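Local coordinates for protein geranylgeranyl pyrophosphate synthase (Corynebacterium glutamicum, PDB 3LMD) that probably joins isopentenyl diphosphate to an allylic diphosphate with the help of divalent metal ions, lengthening prenyl chains in isoprenoid biosynthesis, at residues T23-F31 with K75-L84; T186-N194 with T266-R274. All blocks are in the same frame, centred on the assembly; numbering follows the deposited sequence.

Contact 1: residues T23-F31 with K75-L84; sequences TTGASQVEF and KRFRPMFALL
At the edge of the F77 ring, near its plane, stands S27 OG, whereas T23 CG2 and A26 CB approach the same ring obliquely. A26 CB comes within 3.8 Å of F77 CE2, and T23 CG2 reaches the root of the side chain, 3.6 Å from F77 CB. With CG anti to the backbone N (chi1 177°), F77 is directed from the first turn of helix 77-84 at helix 23-27. F236 adds an edge-to-face partner for its ring from helix 219-246.

The F31 ring is also met on a slant. M80 SD lies 5.5 Å from the ring centroid of F31, 75° off its normal, an oblique Met-aromatic contact; L84, arriving from the opposite direction, brings CD2 to 4.0 Å from F31 CZ. M80 bends at its last torsion, and CE lies near A26 O, 4.1 Å away.

On the exposed flank of the contact, S27 CB and K75 CB touch at 3.6 Å. Beyond CG the K75 chain is extended and passes S27 O. S27 OG makes a weak bond back to T23 O, inside its own helix. The two segments share no hydrogen bond, and the contact rests on packing, with short helix axes 10.1 Å apart and crossing at 45°.

At the N-cap, R76 points away and forms salt bridges with E105 and E48. R78, one residue past F77, lies against H108 and V104 on helix 95-118. The run K75-P79 fits the end of the GGKxxRP region of trans-prenyl synthases, which in relatives helps to hold the diphosphate of isopentenyl diphosphate.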
ATOM      1  N   THR A  23     -11.562 -13.004 -18.364  1.00 45.48           N
ATOM      2  CA  THR A  23     -11.031 -13.546 -17.101  1.00 54.27           C
ATOM      3  C   THR A  23     -12.087 -14.384 -16.345  1.00 60.75           C
ATOM      4  O   THR A  23     -11.742 -15.348 -15.666  1.00 65.02           O
ATOM      5  CB  THR A  23     -10.498 -12.408 -16.171  1.00 52.10           C
ATOM      6  OG1 THR A  23      -9.533 -11.603 -16.871  1.00 55.29           O
ATOM      7  CG2 THR A  23      -9.855 -12.983 -14.932  1.00 50.15           C
ATOM      8  N   THR A  24     -13.362 -14.007 -16.472  1.00 63.08           N
ATOM      9  CA  THR A  24     -14.498 -14.738 -15.867  1.00 65.57           C
ATOM     10  C   THR A  24     -14.772 -16.083 -16.551  1.00 66.48           C
ATOM     11  O   THR A  24     -14.845 -17.122 -15.894  1.00 63.79           O
ATOM     12  CB  THR A  24     -15.809 -13.897 -15.910  1.00 69.12           C
ATOM     13  OG1 THR A  24     -15.689 -12.761 -15.045  1.00 66.60           O
ATOM     14  CG2 THR A  24     -17.030 -14.739 -15.493  1.00 73.02           C
ATOM     15  N   GLY A  25     -14.934 -16.053 -17.873  1.00 64.40           N
ATOM     16  CA  GLY A  25     -15.134 -17.277 -18.658  1.00 64.45           C
ATOM     17  C   GLY A  25     -13.990 -18.278 -18.563  1.00 64.59           C
ATOM     18  O   GLY A  25     -14.210 -19.494 -18.645  1.00 64.67           O
ATOM     19  N   ALA A  26     -12.770 -17.769 -18.386  1.00 58.36           N
ATOM     20  CA  ALA A  26     -11.565 -18.608 -18.270  1.00 58.39           C
ATOM     21  C   ALA A  26     -11.610 -19.596 -17.088  1.00 62.79           C
ATOM     22  O   ALA A  26     -11.196 -20.752 -17.214  1.00 63.31           O
ATOM     23  CB  ALA A  26     -10.320 -17.729 -18.176  1.00 48.34           C
ATOM     24  N   SER A  27     -12.102 -19.129 -15.945  1.00 65.58           N
ATOM     25  CA  SER A  27     -12.267 -19.970 -14.756  1.00 74.06           C
ATOM     26  C   SER A  27     -13.233 -21.140 -14.980  1.00 76.05           C
ATOM     27  O   SER A  27     -13.150 -22.162 -14.296  1.00 78.37           O
ATOM     28  CB  SER A  27     -12.762 -19.117 -13.582  1.00 73.46           C
ATOM     29  OG  SER A  27     -12.050 -17.895 -13.506  1.00 74.45           O
ATOM     30  N   GLN A  28     -14.136 -20.991 -15.947  1.00 81.43           N
ATOM     31  CA  GLN A  28     -15.216 -21.957 -16.154  1.00 89.76           C
ATOM     32  C   GLN A  28     -15.106 -22.750 -17.459  1.00 92.54           C
ATOM     33  O   GLN A  28     -16.106 -23.250 -17.980  1.00 93.70           O
ATOM     34  CB  GLN A  28     -16.575 -21.256 -16.061  1.00 91.78           C
ATOM     35  CG  GLN A  28     -16.980 -20.924 -14.632  1.00 98.71           C
ATOM     36  CD  GLN A  28     -17.551 -19.528 -14.501  1.00105.36           C
ATOM     37  OE1 GLN A  28     -17.843 -18.865 -15.500  1.00107.81           O
ATOM     38  NE2 GLN A  28     -17.704 -19.067 -13.264  1.00107.03           N
ATOM     39  N   VAL A  29     -13.889 -22.859 -17.984  1.00 94.76           N
ATOM     40  CA  VAL A  29     -13.617 -23.781 -19.081  1.00 95.37           C
ATOM     41  C   VAL A  29     -13.322 -25.154 -18.461  1.00 94.75           C
ATOM     42  O   VAL A  29     -12.313 -25.329 -17.779  1.00 96.09           O
ATOM     43  CB  VAL A  29     -12.432 -23.293 -19.954  1.00 95.56           C
ATOM     44  CG1 VAL A  29     -12.242 -24.199 -21.165  1.00 97.71           C
ATOM     45  CG2 VAL A  29     -12.652 -21.847 -20.401  1.00 87.46           C
ATOM     46  N   GLU A  30     -14.218 -26.116 -18.671  1.00 94.41           N
ATOM     47  CA  GLU A  30     -14.124 -27.418 -17.994  1.00 93.70           C
ATOM     48  C   GLU A  30     -12.848 -28.177 -18.341  1.00 88.87           C
ATOM     49  O   GLU A  30     -12.526 -28.338 -19.517  1.00 86.10           O
ATOM     50  CB  GLU A  30     -15.347 -28.282 -18.322  1.00 94.57           C
ATOM     51  CG  GLU A  30     -16.663 -27.691 -17.840  1.00102.69           C
ATOM     52  CD  GLU A  30     -17.866 -28.376 -18.455  1.00109.17           C
ATOM     53  OE1 GLU A  30     -17.775 -29.590 -18.734  1.00113.05           O
ATOM     54  OE2 GLU A  30     -18.901 -27.702 -18.661  1.00107.42           O
ATOM     55  N   PHE A  31     -12.119 -28.637 -17.323  1.00 84.45           N
ATOM     56  CA  PHE A  31     -10.977 -29.515 -17.572  1.00 80.99           C
ATOM     57  C   PHE A  31     -11.523 -30.863 -18.041  1.00 83.58           C
ATOM     58  O   PHE A  31     -12.494 -31.387 -17.475  1.00 83.26           O
ATOM     59  CB  PHE A  31     -10.083 -29.723 -16.333  1.00 75.14           C
ATOM     60  CG  PHE A  31      -9.685 -28.445 -15.614  1.00 69.03           C
ATOM     61  CD1 PHE A  31      -9.661 -27.219 -16.274  1.00 63.54           C
ATOM     62  CD2 PHE A  31      -9.307 -28.486 -14.274  1.00 55.24           C
ATOM     63  CE1 PHE A  31      -9.290 -26.049 -15.607  1.00 47.05           C
ATOM     64  CE2 PHE A  31      -8.935 -27.330 -13.598  1.00 48.70           C
ATOM     65  CZ  PHE A  31      -8.924 -26.109 -14.261  1.00 46.51           C
ATOM     66  N   LYS A  75     -15.609 -17.477  -9.042  1.00 84.56           N
ATOM     67  CA  LYS A  75     -14.322 -18.148  -9.263  1.00 78.25           C
ATOM     68  C   LYS A  75     -13.171 -17.170  -9.539  1.00 68.69           C
ATOM     69  O   LYS A  75     -13.282 -16.260 -10.362  1.00 73.31           O
ATOM     70  CB  LYS A  75     -14.428 -19.240 -10.338  1.00 79.68           C
ATOM     71  CG  LYS A  75     -15.065 -20.526  -9.821  1.00 81.59           C
ATOM     72  CD  LYS A  75     -14.827 -21.698 -10.752  1.00 87.36           C
ATOM     73  CE  LYS A  75     -15.292 -22.997 -10.106  1.00 90.10           C
ATOM     74  NZ  LYS A  75     -14.845 -24.191 -10.872  1.00 88.85           N
ATOM     75  N   ARG A  76     -12.075 -17.371  -8.819  1.00 55.47           N
ATOM     76  CA  ARG A  76     -10.939 -16.443  -8.802  1.00 38.24           C
ATOM     77  C   ARG A  76      -9.841 -16.930  -9.755  1.00 33.17           C
ATOM     78  O   ARG A  76      -9.095 -17.864  -9.446  1.00 27.72           O
ATOM     79  CB  ARG A  76     -10.407 -16.378  -7.382  1.00 39.64           C
ATOM     80  CG  ARG A  76     -11.490 -16.048  -6.328  1.00 37.37           C
ATOM     81  CD  ARG A  76     -10.873 -15.713  -4.975  1.00 33.15           C
ATOM     82  NE  ARG A  76     -11.904 -15.400  -3.989  1.00 30.81           N
ATOM     83  CZ  ARG A  76     -12.359 -14.170  -3.747  1.00 41.43           C
ATOM     84  NH1 ARG A  76     -13.311 -13.990  -2.840  1.00 36.13           N
ATOM     85  NH2 ARG A  76     -11.841 -13.118  -4.388  1.00 31.35           N
ATOM     86  N   PHE A  77      -9.733 -16.296 -10.918  1.00 27.86           N
ATOM     87  CA  PHE A  77      -8.810 -16.791 -11.949  1.00 27.69           C
ATOM     88  C   PHE A  77      -7.331 -16.826 -11.529  1.00 30.81           C
ATOM     89  O   PHE A  77      -6.592 -17.780 -11.851  1.00 25.86           O
ATOM     90  CB  PHE A  77      -8.918 -15.971 -13.243  1.00 31.96           C
ATOM     91  CG  PHE A  77      -7.926 -16.413 -14.273  1.00 35.71           C
ATOM     92  CD1 PHE A  77      -6.720 -15.749 -14.443  1.00 34.38           C
ATOM     93  CD2 PHE A  77      -8.159 -17.564 -15.010  1.00 36.42           C
ATOM     94  CE1 PHE A  77      -5.769 -16.212 -15.370  1.00 33.88           C
ATOM     95  CE2 PHE A  77      -7.233 -18.017 -15.926  1.00 44.03           C
ATOM     96  CZ  PHE A  77      -6.034 -17.345 -16.106  1.00 34.70           C
ATOM     97  N   ARG A  78      -6.866 -15.776 -10.860  1.00 25.28           N
ATOM     98  CA  ARG A  78      -5.426 -15.704 -10.540  1.00 26.47           C
ATOM     99  C   ARG A  78      -4.955 -16.818  -9.602  1.00 27.17           C
ATOM    100  O   ARG A  78      -3.918 -17.459  -9.868  1.00 26.68           O
ATOM    101  CB  ARG A  78      -5.058 -14.326 -10.006  1.00 25.28           C
ATOM    102  CG  ARG A  78      -5.289 -13.258 -11.069  1.00 26.27           C
ATOM    103  CD  ARG A  78      -5.296 -11.818 -10.508  1.00 29.05           C
ATOM    104  NE  ARG A  78      -5.578 -10.883 -11.599  1.00 28.47           N
ATOM    105  CZ  ARG A  78      -6.797 -10.666 -12.088  1.00 32.11           C
ATOM    106  NH1 ARG A  78      -7.845 -11.264 -11.538  1.00 28.79           N
ATOM    107  NH2 ARG A  78      -6.979  -9.799 -13.087  1.00 30.63           N
ATOM    108  N   PRO A  79      -5.698 -17.061  -8.507  1.00 26.82           N
ATOM    109  CA  PRO A  79      -5.260 -18.207  -7.695  1.00 27.80           C
ATOM    110  C   PRO A  79      -5.420 -19.536  -8.433  1.00 27.39           C
ATOM    111  O   PRO A  79      -4.580 -20.417  -8.267  1.00 29.81           O
ATOM    112  CB  PRO A  79      -6.142 -18.142  -6.433  1.00 31.18           C
ATOM    113  CG  PRO A  79      -7.137 -17.000  -6.652  1.00 29.89           C
ATOM    114  CD  PRO A  79      -6.676 -16.178  -7.811  1.00 26.12           C
ATOM    115  N   MET A  80      -6.458 -19.678  -9.255  1.00 24.64           N
ATOM    116  CA  MET A  80      -6.629 -20.919 -10.023  1.00 30.29           C
ATOM    117  C   MET A  80      -5.422 -21.158 -10.922  1.00 32.48           C
ATOM    118  O   MET A  80      -4.920 -22.276 -11.032  1.00 26.37           O
ATOM    119  CB  MET A  80      -7.911 -20.868 -10.899  1.00 27.12           C
ATOM    120  CG  MET A  80      -8.199 -22.210 -11.617  1.00 41.16           C
ATOM    121  SD  MET A  80      -9.445 -22.155 -12.975  1.00 41.87           S
ATOM    122  CE  MET A  80      -8.406 -21.587 -14.329  1.00 40.70           C
ATOM    123  N   PHE A  81      -4.958 -20.101 -11.587  1.00 27.47           N
ATOM    124  CA  PHE A  81      -3.764 -20.207 -12.428  1.00 27.29           C
ATOM    125  C   PHE A  81      -2.528 -20.592 -11.615  1.00 28.31           C
ATOM    126  O   PHE A  81      -1.736 -21.424 -12.049  1.00 25.73           O
ATOM    127  CB  PHE A  81      -3.517 -18.907 -13.217  1.00 23.69           C
ATOM    128  CG  PHE A  81      -2.270 -18.971 -14.093  1.00 27.59           C
ATOM    129  CD1 PHE A  81      -2.028 -20.078 -14.902  1.00 37.22           C
ATOM    130  CD2 PHE A  81      -1.335 -17.962 -14.071  1.00 23.38           C
ATOM    131  CE1 PHE A  81      -0.873 -20.139 -15.698  1.00 37.29           C
ATOM    132  CE2 PHE A  81      -0.194 -18.004 -14.887  1.00 24.11           C
ATOM    133  CZ  PHE A  81       0.036 -19.082 -15.685  1.00 30.30           C
ATOM    134  N   ALA A  82      -2.365 -20.014 -10.421  1.00 24.87           N
ATOM    135  CA  ALA A  82      -1.236 -20.388  -9.549  1.00 24.99           C
ATOM    136  C   ALA A  82      -1.292 -21.897  -9.175  1.00 22.91           C
ATOM    137  O   ALA A  82      -0.249 -22.592  -9.106  1.00 25.98           O
ATOM    138  CB  ALA A  82      -1.253 -19.550  -8.250  1.00 25.36           C
ATOM    139  N   LEU A  83      -2.497 -22.381  -8.907  1.00 24.02           N
ATOM    140  CA  LEU A  83      -2.675 -23.804  -8.555  1.00 28.81           C
ATOM    141  C   LEU A  83      -2.335 -24.711  -9.763  1.00 30.52           C
ATOM    142  O   LEU A  83      -1.644 -25.719  -9.607  1.00 29.82           O
ATOM    143  CB  LEU A  83      -4.106 -24.099  -8.071  1.00 26.29           C
ATOM    144  CG  LEU A  83      -4.632 -23.363  -6.812  1.00 29.40           C
ATOM    145  CD1 LEU A  83      -6.064 -23.719  -6.454  1.00 28.61           C
ATOM    146  CD2 LEU A  83      -3.746 -23.519  -5.593  1.00 30.82           C
ATOM    147  N   LEU A  84      -2.829 -24.353 -10.946  1.00 27.81           N
ATOM    148  CA  LEU A  84      -2.473 -25.079 -12.177  1.00 27.96           C
ATOM    149  C   LEU A  84      -0.982 -25.078 -12.413  1.00 28.81           C
ATOM    150  O   LEU A  84      -0.381 -26.132 -12.718  1.00 28.69           O
ATOM    151  CB  LEU A  84      -3.246 -24.507 -13.384  1.00 25.16           C
ATOM    152  CG  LEU A  84      -4.764 -24.699 -13.304  1.00 30.42           C
ATOM    153  CD1 LEU A  84      -5.473 -23.929 -14.416  1.00 28.03           C
ATOM    154  CD2 LEU A  84      -5.055 -26.191 -13.434  1.00 33.54           C
TER

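Contact 2: residues T186-N194 with T266-R274; sequences TDPIEHYTN and TLPVLYALR
I189 and Y192 make the close part of this contact. The Y192 ring turns one face to L267 N, which lies 3.5 Å above the ring plane and offset toward its rim, while L267 CB approaches Y192 CE2 to 3.6 Å. A first torsion of 165° sets the Y192 ring opposite the backbone N and carries it toward the start of helix 267-274, where the hydroxyl bonds to D241 of helix 219-246. L270 CD1 meets both P188 O, 3.5 Å away, and Y192 CB.

I189 reaches across with both branches: CG2 meets L267 CD1 at a separation of 3.8 Å, and CG1 passes L270 CB on the way to CD1, which ends 3.7 Å from Y271 CD1. Lodged among L267, L270 and Y271, with R274 less certainly at the fourth corner, the I189 side chain is a knob in a hole between two nearly antiparallel helices (170°), as expected for packing within the all-helical prenyl synthase fold. The T193 side chain bonds to I189 O at OG1, joining T193 N, which reaches that oxygen from the opposite face of the carbonyl plane.

Toward solvent the packing thins. P188 is exposed, and its CB lies 4.0 Å from L270 CD2. D187 caps its own helix through OD1, which accepts from I189 N and, weakly, from E190 N. R274, exposed and deposited in two conformers, offers I189 CD1 a marginal and therefore doubtful contact.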
ATOM      1  N   THR A 186       3.582   9.918 -26.413  1.00 51.18           N
ATOM      2  CA  THR A 186       4.037   8.624 -26.925  1.00 43.00           C
ATOM      3  C   THR A 186       3.057   8.045 -27.937  1.00 36.41           C
ATOM      4  O   THR A 186       1.911   8.511 -28.076  1.00 37.13           O
ATOM      5  CB  THR A 186       4.221   7.600 -25.797  1.00 52.08           C
ATOM      6  OG1 THR A 186       2.962   7.384 -25.146  1.00 47.38           O
ATOM      7  CG2 THR A 186       5.236   8.108 -24.786  1.00 50.38           C
ATOM      8  N   ASP A 187       3.517   7.032 -28.655  1.00 36.52           N
ATOM      9  CA  ASP A 187       2.645   6.303 -29.554  1.00 39.72           C
ATOM     10  C   ASP A 187       1.474   5.710 -28.748  1.00 41.55           C
ATOM     11  O   ASP A 187       1.684   4.984 -27.769  1.00 32.94           O
ATOM     12  CB  ASP A 187       3.419   5.205 -30.261  1.00 40.52           C
ATOM     13  CG  ASP A 187       2.583   4.497 -31.311  1.00 54.05           C
ATOM     14  OD1 ASP A 187       1.505   3.982 -30.953  1.00 61.32           O
ATOM     15  OD2 ASP A 187       2.996   4.452 -32.490  1.00 51.73           O
ATOM     16  N   PRO A 188       0.240   6.045 -29.138  1.00 37.79           N
ATOM     17  CA  PRO A 188      -0.949   5.623 -28.373  1.00 32.32           C
ATOM     18  C   PRO A 188      -1.118   4.088 -28.265  1.00 34.70           C
ATOM     19  O   PRO A 188      -1.690   3.596 -27.292  1.00 32.18           O
ATOM     20  CB  PRO A 188      -2.119   6.238 -29.163  1.00 44.24           C
ATOM     21  CG  PRO A 188      -1.480   7.277 -30.116  1.00 35.63           C
ATOM     22  CD  PRO A 188      -0.087   6.858 -30.336  1.00 34.98           C
ATOM     23  N   ILE A 189      -0.628   3.336 -29.242  1.00 32.68           N
ATOM     24  CA  ILE A 189      -0.748   1.884 -29.198  1.00 33.35           C
ATOM     25  C   ILE A 189       0.293   1.260 -28.253  1.00 34.97           C
ATOM     26  O   ILE A 189      -0.006   0.314 -27.537  1.00 32.92           O
ATOM     27  CB  ILE A 189      -0.644   1.273 -30.608  1.00 33.93           C
ATOM     28  CG1 ILE A 189      -1.926   1.592 -31.389  1.00 36.83           C
ATOM     29  CG2 ILE A 189      -0.417  -0.255 -30.518  1.00 30.72           C
ATOM     30  CD1 ILE A 189      -1.796   1.445 -32.913  1.00 43.00           C
ATOM     31  N   GLU A 190       1.505   1.800 -28.264  1.00 30.94           N
ATOM     32  CA  GLU A 190       2.530   1.455 -27.261  1.00 32.57           C
ATOM     33  C   GLU A 190       2.051   1.778 -25.839  1.00 33.69           C
ATOM     34  O   GLU A 190       2.285   1.005 -24.901  1.00 31.38           O
ATOM     35  CB  GLU A 190       3.834   2.214 -27.537  1.00 35.35           C
ATOM     36  CG  GLU A 190       4.517   1.796 -28.822  1.00 56.01           C
ATOM     37  CD  GLU A 190       5.894   2.431 -28.999  1.00 67.80           C
ATOM     38  OE1 GLU A 190       6.275   3.299 -28.184  1.00 72.17           O
ATOM     39  OE2 GLU A 190       6.596   2.056 -29.962  1.00 73.66           O
ATOM     40  N   HIS A 191       1.423   2.939 -25.669  1.00 28.52           N
ATOM     41  CA  HIS A 191       0.850   3.318 -24.379  1.00 34.40           C
ATOM     42  C   HIS A 191      -0.181   2.292 -23.917  1.00 32.90           C
ATOM     43  O   HIS A 191      -0.142   1.813 -22.785  1.00 27.20           O
ATOM     44  CB  HIS A 191       0.184   4.702 -24.475  1.00 31.21           C
ATOM     45  CG  HIS A 191      -0.553   5.110 -23.237  1.00 26.97           C
ATOM     46  ND1 HIS A 191       0.093   5.480 -22.074  1.00 28.98           N
ATOM     47  CD2 HIS A 191      -1.880   5.199 -22.976  1.00 31.84           C
ATOM     48  CE1 HIS A 191      -0.805   5.798 -21.159  1.00 26.45           C
ATOM     49  NE2 HIS A 191      -2.011   5.646 -21.685  1.00 35.58           N
ATOM     50  N   TYR A 192      -1.126   1.972 -24.797  1.00 26.25           N
ATOM     51  CA  TYR A 192      -2.174   1.038 -24.477  1.00 29.48           C
ATOM     52  C   TYR A 192      -1.545  -0.284 -24.096  1.00 27.08           C
ATOM     53  O   TYR A 192      -1.927  -0.884 -23.119  1.00 29.64           O
ATOM     54  CB  TYR A 192      -3.104   0.843 -25.690  1.00 29.60           C
ATOM     55  CG  TYR A 192      -4.031  -0.359 -25.612  1.00 28.20           C
ATOM     56  CD1 TYR A 192      -5.316  -0.233 -25.111  1.00 30.53           C
ATOM     57  CD2 TYR A 192      -3.641  -1.599 -26.126  1.00 35.75           C
ATOM     58  CE1 TYR A 192      -6.179  -1.322 -25.057  1.00 31.92           C
ATOM     59  CE2 TYR A 192      -4.478  -2.697 -26.072  1.00 35.00           C
ATOM     60  CZ  TYR A 192      -5.758  -2.550 -25.554  1.00 39.29           C
ATOM     61  OH  TYR A 192      -6.612  -3.632 -25.503  1.00 42.94           O
ATOM     62  N   THR A 193      -0.577  -0.733 -24.881  1.00 27.18           N
ATOM     63  CA  THR A 193       0.055  -2.035 -24.641  1.00 28.41           C
ATOM     64  C   THR A 193       0.773  -2.056 -23.288  1.00 29.63           C
ATOM     65  O   THR A 193       0.668  -3.045 -22.533  1.00 27.00           O
ATOM     66  CB  THR A 193       1.053  -2.398 -25.754  1.00 28.95           C
ATOM     67  OG1 THR A 193       0.340  -2.544 -26.980  1.00 33.92           O
ATOM     68  CG2 THR A 193       1.781  -3.732 -25.433  1.00 37.16           C
ATOM     69  N   ASN A 194       1.490  -0.983 -22.984  1.00 25.03           N
ATOM     70  CA  ASN A 194       2.220  -0.868 -21.707  1.00 26.97           C
ATOM     71  C   ASN A 194       1.282  -0.850 -20.521  1.00 27.14           C
ATOM     72  O   ASN A 194       1.540  -1.488 -19.512  1.00 25.12           O
ATOM     73  CB  ASN A 194       3.071   0.409 -21.673  1.00 29.29           C
ATOM     74  CG  ASN A 194       4.272   0.333 -22.587  1.00 39.74           C
ATOM     75  OD1 ASN A 194       4.772  -0.734 -22.862  1.00 41.45           O
ATOM     76  ND2 ASN A 194       4.728   1.471 -23.063  1.00 36.57           N
ATOM     77  N   THR A 266      -9.602   1.857 -27.035  1.00 29.92           N
ATOM     78  CA  THR A 266      -8.801   0.637 -26.945  1.00 28.89           C
ATOM     79  C   THR A 266      -8.208   0.227 -28.310  1.00 33.18           C
ATOM     80  O   THR A 266      -8.427   0.882 -29.319  1.00 29.29           O
ATOM     81  CB  THR A 266      -9.673  -0.477 -26.386  1.00 31.41           C
ATOM     82  OG1 THR A 266     -10.781  -0.682 -27.274  1.00 29.97           O
ATOM     83  CG2 THR A 266     -10.242  -0.043 -24.992  1.00 30.23           C
ATOM     84  N   LEU A 267      -7.472  -0.875 -28.339  1.00 28.97           N
ATOM     85  CA  LEU A 267      -6.677  -1.230 -29.506  1.00 28.09           C
ATOM     86  C   LEU A 267      -7.378  -1.147 -30.867  1.00 26.97           C
ATOM     87  O   LEU A 267      -6.814  -0.583 -31.789  1.00 29.49           O
ATOM     88  CB  LEU A 267      -6.104  -2.639 -29.336  1.00 29.68           C
ATOM     89  CG  LEU A 267      -4.948  -3.016 -30.238  1.00 31.76           C
ATOM     90  CD1 LEU A 267      -3.840  -1.947 -30.121  1.00 32.56           C
ATOM     91  CD2 LEU A 267      -4.426  -4.414 -29.782  1.00 30.55           C
ATOM     92  N   PRO A 268      -8.572  -1.752 -31.022  1.00 24.19           N
ATOM     93  CA  PRO A 268      -9.168  -1.653 -32.374  1.00 29.53           C
ATOM     94  C   PRO A 268      -9.422  -0.204 -32.810  1.00 28.34           C
ATOM     95  O   PRO A 268      -9.343   0.122 -34.001  1.00 27.05           O
ATOM     96  CB  PRO A 268     -10.518  -2.345 -32.225  1.00 26.91           C
ATOM     97  CG  PRO A 268     -10.433  -3.144 -30.931  1.00 32.30           C
ATOM     98  CD  PRO A 268      -9.427  -2.486 -30.077  1.00 25.82           C
ATOM     99  N   VAL A 269      -9.782   0.649 -31.861  1.00 28.45           N
ATOM    100  CA  VAL A 269     -10.048   2.043 -32.166  1.00 27.26           C
ATOM    101  C   VAL A 269      -8.765   2.748 -32.533  1.00 27.18           C
ATOM    102  O   VAL A 269      -8.737   3.553 -33.465  1.00 26.57           O
ATOM    103  CB  VAL A 269     -10.707   2.807 -30.956  1.00 26.92           C
ATOM    104  CG1 VAL A 269     -11.096   4.265 -31.387  1.00 28.86           C
ATOM    105  CG2 VAL A 269     -11.894   2.058 -30.451  1.00 26.31           C
ATOM    106  N   LEU A 270      -7.689   2.454 -31.807  1.00 27.20           N
ATOM    107  CA  LEU A 270      -6.413   3.101 -32.076  1.00 26.75           C
ATOM    108  C   LEU A 270      -5.876   2.681 -33.447  1.00 30.26           C
ATOM    109  O   LEU A 270      -5.302   3.483 -34.166  1.00 25.49           O
ATOM    110  CB  LEU A 270      -5.371   2.748 -31.003  1.00 23.61           C
ATOM    111  CG  LEU A 270      -5.800   3.197 -29.587  1.00 25.96           C
ATOM    112  CD1 LEU A 270      -4.827   2.615 -28.521  1.00 29.11           C
ATOM    113  CD2 LEU A 270      -5.823   4.724 -29.548  1.00 31.13           C
ATOM    114  N   TYR A 271      -6.015   1.411 -33.788  1.00 27.75           N
ATOM    115  CA  TYR A 271      -5.624   0.971 -35.143  1.00 26.79           C
ATOM    116  C   TYR A 271      -6.444   1.700 -36.238  1.00 23.57           C
ATOM    117  O   TYR A 271      -5.876   2.179 -37.241  1.00 27.36           O
ATOM    118  CB  TYR A 271      -5.840  -0.528 -35.263  1.00 30.71           C
ATOM    119  CG  TYR A 271      -4.678  -1.356 -34.749  1.00 29.78           C
ATOM    120  CD1 TYR A 271      -3.364  -1.071 -35.122  1.00 37.87           C
ATOM    121  CD2 TYR A 271      -4.898  -2.432 -33.929  1.00 30.11           C
ATOM    122  CE1 TYR A 271      -2.307  -1.854 -34.662  1.00 41.48           C
ATOM    123  CE2 TYR A 271      -3.849  -3.213 -33.461  1.00 34.30           C
ATOM    124  CZ  TYR A 271      -2.569  -2.920 -33.830  1.00 38.30           C
ATOM    125  OH  TYR A 271      -1.553  -3.727 -33.364  1.00 39.08           O
ATOM    126  N   ALA A 272      -7.757   1.792 -36.035  1.00 24.58           N
ATOM    127  CA  ALA A 272      -8.651   2.450 -37.019  1.00 30.19           C
ATOM    128  C   ALA A 272      -8.278   3.916 -37.171  1.00 33.62           C
ATOM    129  O   ALA A 272      -8.237   4.441 -38.281  1.00 26.80           O
ATOM    130  CB  ALA A 272     -10.125   2.300 -36.612  1.00 28.85           C
ATOM    131  N   LEU A 273      -7.968   4.575 -36.056  1.00 28.12           N
ATOM    132  CA  LEU A 273      -7.511   5.988 -36.086  1.00 29.57           C
ATOM    133  C   LEU A 273      -6.227   6.255 -36.873  1.00 30.54           C
ATOM    134  O   LEU A 273      -5.924   7.408 -37.206  1.00 36.77           O
ATOM    135  CB  LEU A 273      -7.310   6.512 -34.631  1.00 28.39           C
ATOM    136  CG  LEU A 273      -8.600   6.870 -33.910  1.00 35.45           C
ATOM    137  CD1 LEU A 273      -8.340   7.038 -32.381  1.00 32.84           C
ATOM    138  CD2 LEU A 273      -9.217   8.138 -34.508  1.00 29.81           C
ATOM    139  N   ARG A 274      -5.456   5.204 -37.127  1.00 27.61           N
ATOM    140  CA  ARG A 274      -4.171   5.291 -37.820  0.50 30.96           C
ATOM    141  C   ARG A 274      -4.372   5.184 -39.345  1.00 30.89           C
ATOM    142  O   ARG A 274      -3.496   5.519 -40.116  1.00 29.64           O
ATOM    143  CB  ARG A 274      -3.267   4.147 -37.318  0.50 34.53           C
ATOM    144  CG  ARG A 274      -1.776   4.235 -37.643  0.50 45.63           C
ATOM    145  CD  ARG A 274      -1.008   3.016 -37.078  0.50 43.72           C
ATOM    146  NE  ARG A 274      -1.406   1.776 -37.751  0.50 47.01           N
ATOM    147  CZ  ARG A 274      -0.934   0.557 -37.492  0.50 47.10           C
ATOM    148  NH1 ARG A 274      -0.013   0.348 -36.549  0.50 35.55           N
ATOM    149  NH2 ARG A 274      -1.392  -0.469 -38.198  0.50 47.38           N
TER

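In the fold
Contact 1 and contact 2 do not touch: their centres are 28 Å apart, their nearest atoms about 12 Å, and they lie on opposite sides of the chain's centre. Two long helices nevertheless run between them. Helix 188-214 begins in contact 2 and, farther along, presents L203 and I204 to R78 and F77; helix 219-246 supplies F236 to contact 1 and D241 to contact 2. Contact 1 is the one near the metal site: the side chain of R78 is about 9 Å from that of D115, a calcium ligand in a crystal structure of this protein, although none is bound to this chain here. Contact 2 lies away from the known metal ligands and is structural packing.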